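Local atomic coordinates of DraIII (Deinococcus radiophilus, PDB entry 4L0K), a protein that cleaves DNA as a type II restriction endonuclease, probably through a His-Me finger nuclease centre. Residues E2-T7 with G30-F35; V8-A13 with F18-Q23. All blocks are in the same frame, centred on the assembly; numbering follows the deposited sequence.

Contact 1 (E2-T7 with G30-F35); sequences ELCHKT and GKCLEF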
# COMPACT_ATOMS: atom_id res chain seq x y z
N GLU A 2 -18.62 -9.46 -34.80
CA GLU A 2 -19.83 -8.98 -34.15
C GLU A 2 -20.24 -10.03 -33.12
O GLU A 2 -20.19 -11.23 -33.40
CB GLU A 2 -20.95 -8.77 -35.18
CG GLU A 2 -21.87 -7.59 -34.90
CD GLU A 2 -21.26 -6.26 -35.35
OE1 GLU A 2 -20.70 -5.53 -34.50
OE2 GLU A 2 -21.35 -5.95 -36.56
N LEU A 3 -20.64 -9.58 -31.93
CA LEU A 3 -20.96 -10.50 -30.84
C LEU A 3 -22.47 -10.79 -30.73
O LEU A 3 -23.28 -9.96 -31.13
CB LEU A 3 -20.45 -9.94 -29.52
CG LEU A 3 -18.95 -9.67 -29.40
CD1 LEU A 3 -18.64 -9.03 -28.06
CD2 LEU A 3 -18.14 -10.95 -29.58
N CYS A 4 -22.81 -11.98 -30.20
CA CYS A 4 -24.18 -12.41 -29.91
C CYS A 4 -24.94 -11.27 -29.25
O CYS A 4 -25.87 -10.70 -29.84
CB CYS A 4 -24.15 -13.67 -28.99
SG CYS A 4 -25.70 -14.65 -28.60
N HIS A 5 -24.51 -10.90 -28.05
CA HIS A 5 -25.16 -9.86 -27.24
C HIS A 5 -26.60 -10.19 -26.82
O HIS A 5 -27.27 -9.35 -26.21
CB HIS A 5 -25.09 -8.48 -27.91
CG HIS A 5 -23.90 -7.67 -27.51
ND1 HIS A 5 -22.76 -8.24 -26.97
CD2 HIS A 5 -23.67 -6.34 -27.55
CE1 HIS A 5 -21.88 -7.30 -26.70
NE2 HIS A 5 -22.41 -6.13 -27.04
N LYS A 6 -27.06 -11.40 -27.12
CA LYS A 6 -28.36 -11.85 -26.59
C LYS A 6 -28.29 -11.98 -25.06
O LYS A 6 -27.25 -12.34 -24.51
CB LYS A 6 -28.79 -13.18 -27.23
CG LYS A 6 -29.22 -13.06 -28.70
CD LYS A 6 -30.19 -14.17 -29.12
CE LYS A 6 -29.48 -15.50 -29.36
NZ LYS A 6 -30.41 -16.49 -29.97
N THR A 7 -29.39 -11.67 -24.38
CA THR A 7 -29.43 -11.74 -22.91
C THR A 7 -29.15 -13.15 -22.38
O THR A 7 -29.76 -14.12 -22.80
CB THR A 7 -30.77 -11.24 -22.38
OG1 THR A 7 -30.99 -9.90 -22.84
CG2 THR A 7 -30.80 -11.25 -20.86
N GLY A 30 -24.85 -22.66 -30.54
CA GLY A 30 -25.22 -23.33 -29.30
C GLY A 30 -25.94 -22.45 -28.31
O GLY A 30 -26.62 -21.50 -28.70
N LYS A 31 -25.81 -22.77 -27.02
CA LYS A 31 -26.40 -21.94 -25.95
C LYS A 31 -25.55 -20.69 -25.70
O LYS A 31 -24.32 -20.75 -25.76
CB LYS A 31 -26.59 -22.74 -24.66
CG LYS A 31 -25.31 -23.04 -23.92
CD LYS A 31 -25.42 -22.71 -22.43
CE LYS A 31 -25.89 -23.91 -21.60
NZ LYS A 31 -25.78 -23.64 -20.13
N CYS A 32 -26.21 -19.58 -25.42
CA CYS A 32 -25.55 -18.28 -25.37
C CYS A 32 -24.83 -18.07 -24.01
O CYS A 32 -25.42 -18.26 -22.95
CB CYS A 32 -26.54 -17.16 -25.79
SG CYS A 32 -26.13 -16.23 -27.39
N LEU A 33 -23.54 -17.72 -24.06
CA LEU A 33 -22.69 -17.62 -22.86
C LEU A 33 -22.07 -16.23 -22.58
O LEU A 33 -21.70 -15.49 -23.49
CB LEU A 33 -21.55 -18.64 -22.92
CG LEU A 33 -21.82 -20.13 -23.01
CD1 LEU A 33 -20.70 -20.77 -23.81
CD2 LEU A 33 -21.87 -20.74 -21.63
N GLU A 34 -21.92 -15.91 -21.30
CA GLU A 34 -21.32 -14.65 -20.89
C GLU A 34 -19.78 -14.70 -20.97
O GLU A 34 -19.15 -13.73 -21.39
CB GLU A 34 -21.78 -14.22 -19.48
CG GLU A 34 -21.43 -12.77 -19.16
CD GLU A 34 -21.83 -12.33 -17.75
OE1 GLU A 34 -21.98 -13.20 -16.87
OE2 GLU A 34 -21.97 -11.11 -17.53
N PHE A 35 -19.18 -15.82 -20.57
CA PHE A 35 -17.72 -15.95 -20.58
C PHE A 35 -17.20 -17.16 -21.35
O PHE A 35 -16.53 -18.02 -20.76
CB PHE A 35 -17.17 -15.97 -19.14
CG PHE A 35 -17.47 -14.73 -18.34
CD1 PHE A 35 -16.80 -13.53 -18.61
CD2 PHE A 35 -18.42 -14.75 -17.33
CE1 PHE A 35 -17.09 -12.38 -17.88
CE2 PHE A 35 -18.72 -13.60 -16.59
CZ PHE A 35 -18.05 -12.42 -16.87

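Contact 2 (V8-A13 with F18-Q23); sequences VKSRTA and FPHKCQ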
# COMPACT_ATOMS: atom_id res chain seq x y z
N VAL A 8 -28.19 -13.25 -21.46
CA VAL A 8 -27.81 -14.54 -20.90
C VAL A 8 -28.61 -14.82 -19.64
O VAL A 8 -28.62 -14.00 -18.70
CB VAL A 8 -26.28 -14.61 -20.59
CG1 VAL A 8 -25.95 -15.89 -19.81
CG2 VAL A 8 -25.45 -14.54 -21.87
N LYS A 9 -29.29 -15.97 -19.62
CA LYS A 9 -30.06 -16.41 -18.45
C LYS A 9 -29.20 -16.46 -17.19
O LYS A 9 -28.11 -17.02 -17.19
CB LYS A 9 -30.68 -17.78 -18.71
CG LYS A 9 -31.67 -17.78 -19.87
CD LYS A 9 -32.30 -19.15 -20.07
CE LYS A 9 -33.37 -19.10 -21.16
NZ LYS A 9 -34.01 -20.43 -21.38
N SER A 10 -29.71 -15.86 -16.12
CA SER A 10 -28.94 -15.74 -14.88
C SER A 10 -29.86 -15.71 -13.65
O SER A 10 -31.07 -15.54 -13.79
CB SER A 10 -28.07 -14.48 -14.91
OG SER A 10 -26.70 -14.81 -15.03
N ARG A 11 -29.26 -15.88 -12.47
CA ARG A 11 -29.97 -15.76 -11.19
C ARG A 11 -29.29 -14.70 -10.35
O ARG A 11 -29.39 -14.70 -9.12
CB ARG A 11 -30.00 -17.08 -10.43
CG ARG A 11 -29.31 -18.22 -11.14
CD ARG A 11 -29.60 -19.54 -10.43
NE ARG A 11 -30.35 -20.45 -11.28
CZ ARG A 11 -29.80 -21.44 -11.97
NH1 ARG A 11 -28.49 -21.65 -11.91
NH2 ARG A 11 -30.55 -22.23 -12.72
N THR A 12 -28.57 -13.82 -11.03
CA THR A 12 -27.86 -12.70 -10.44
C THR A 12 -28.85 -11.60 -10.04
O THR A 12 -29.90 -11.45 -10.70
CB THR A 12 -26.84 -12.16 -11.49
OG1 THR A 12 -25.53 -12.72 -11.25
CG2 THR A 12 -26.75 -10.68 -11.45
N ALA A 13 -28.55 -10.84 -8.98
CA ALA A 13 -29.39 -9.70 -8.62
C ALA A 13 -29.54 -8.73 -9.80
O ALA A 13 -30.66 -8.43 -10.24
CB ALA A 13 -28.82 -8.97 -7.43
N PHE A 18 -31.05 -5.68 -15.17
CA PHE A 18 -30.21 -5.48 -16.36
C PHE A 18 -29.73 -6.81 -16.96
O PHE A 18 -29.68 -7.83 -16.27
CB PHE A 18 -29.02 -4.59 -16.02
CG PHE A 18 -29.39 -3.26 -15.43
CD1 PHE A 18 -29.78 -2.21 -16.24
CD2 PHE A 18 -29.34 -3.06 -14.06
CE1 PHE A 18 -30.12 -0.97 -15.70
CE2 PHE A 18 -29.67 -1.82 -13.50
CZ PHE A 18 -30.06 -0.77 -14.32
N PRO A 19 -29.37 -6.80 -18.25
CA PRO A 19 -28.96 -8.07 -18.87
C PRO A 19 -27.46 -8.39 -18.78
O PRO A 19 -26.62 -7.51 -18.92
CB PRO A 19 -29.34 -7.86 -20.34
CG PRO A 19 -29.16 -6.37 -20.56
CD PRO A 19 -29.53 -5.72 -19.24
N HIS A 20 -27.14 -9.65 -18.55
CA HIS A 20 -25.81 -10.16 -18.87
C HIS A 20 -25.85 -10.53 -20.36
O HIS A 20 -26.87 -11.02 -20.84
CB HIS A 20 -25.48 -11.39 -18.01
CG HIS A 20 -25.45 -11.10 -16.54
ND1 HIS A 20 -24.28 -10.89 -15.85
CD2 HIS A 20 -26.45 -10.95 -15.65
CE1 HIS A 20 -24.56 -10.64 -14.58
NE2 HIS A 20 -25.87 -10.66 -14.43
N LYS A 21 -24.77 -10.28 -21.09
CA LYS A 21 -24.82 -10.43 -22.54
C LYS A 21 -24.00 -11.59 -23.09
O LYS A 21 -22.95 -11.93 -22.55
CB LYS A 21 -24.43 -9.12 -23.23
CG LYS A 21 -25.12 -7.88 -22.68
CD LYS A 21 -24.70 -6.64 -23.48
CE LYS A 21 -24.84 -5.35 -22.68
NZ LYS A 21 -24.23 -4.18 -23.41
N CYS A 22 -24.50 -12.19 -24.17
CA CYS A 22 -23.81 -13.24 -24.92
C CYS A 22 -22.49 -12.67 -25.46
O CYS A 22 -22.47 -11.59 -26.05
CB CYS A 22 -24.73 -13.68 -26.08
SG CYS A 22 -24.41 -15.18 -27.06
N GLN A 23 -21.38 -13.37 -25.26
CA GLN A 23 -20.12 -12.89 -25.82
C GLN A 23 -19.58 -13.83 -26.91
O GLN A 23 -18.45 -13.67 -27.37
CB GLN A 23 -19.09 -12.63 -24.71
CG GLN A 23 -19.58 -11.65 -23.62
CD GLN A 23 -19.63 -10.21 -24.10
OE1 GLN A 23 -18.87 -9.81 -24.98
NE2 GLN A 23 -20.53 -9.42 -23.52

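Contact 1 (E2-T7 with G30-F35)
At the sulfur of C32 several groups meet: C4 SG is modelled 2.0 Å from C32 SG, C22 SG at a similar distance, and the aliphatic part of K6 lies alongside. The entry models C4 and C32 as a disulfide, a bond that has to be read with the rival bonds to C22 in mind. C4 contributes through an extended arm, its SG anti to the backbone N (chi1 -171°), which carries the sulfur out toward the 30-35 segment. K6 follows after a turn at H5, whose backbone takes up a left-handed conformation, and brings its flank alongside the sulfur of C32. Its CE is 4.0 Å from C32 SG and its CB 4.1 Å, the bend at chi3 (-77°) folding CE back toward the sulfur. A lysine suits this exposed position because its methylenes can cover sulfur while its ammonium end continues outward. Each sulfur can make only one disulfide, so three mutual bonds among C4, C22 and C32 cannot all be real. With H28 touching both C4 and C22, the cluster would be consistent with a small CCHC-type metal site modelled without its metal. Backbone hydrogen bonds between H5 and C22, K6 and C22, and L33 and Q23 tie both segments to the 20-21 strand and its continuation.

Contact 2 (V8-A13 with F18-Q23)
The backbone N of V8 donates to H20 O in a short, nearly straight bond, 2.7 Å long with an N-H...O angle of 172°, although the donor stands 33° out of the carbonyl plane. Here the contact is tight. V8 CG2, set beside its own backbone N by a chi1 of 171°, presses on the peptide joining K21 to C22, 3.4 Å from C22 N and 3.5 Å from K21 C. A branched, compact valine suits this place, since it spreads over a backbone link without needing a polar partner. These residues belong to an N-terminal beta-hairpin, in which the short strands 7-8 and 20-21 run antiparallel and are joined by a long loop. The H20 ring reaches across to that loop. T12 CG2 approaches the ring edge in its plane, modelled only 3.1 Å from H20 NE2, a closeness best treated with caution. S10 OG instead sits over one face, 3.9 Å from H20 CD2 and offset toward the rim. The second ring nitrogen, ND1, is hydrogen-bonded to OE2 of E34, and Y14 meets the ring edge-to-face. Replacing H20 by an alanine is likely to cost the E34 carboxylate its imidazole partner and to open a gap against Y14 and S10. The contact is looser toward the loop, where S10 is a small, exposed neighbour of the ring. K21 turns from the contact, forming a salt bridge with D113 of helix 112-126.

Contact 2 is nested inside the loop that contact 1 closes, and their centres lie 10 Å apart, both well away from the middle of the chain. They meet at C22, whose sulfur clusters with those of C4 and C32 while its backbone lies under the valine of the hairpin. Both are partly buried, but contact 1 has the exposed K6 at its edge, whereas contact 2 buries H20 and C22. Contact 1 is the smaller, resting almost wholly on sulfur; contact 2 combines a backbone bond with apolar packing and an imidazole among small side chains. E34 also reaches Y112, linking the 30-35 segment to helix 112-126. Q23 packs against L3 and E34 at the same junction.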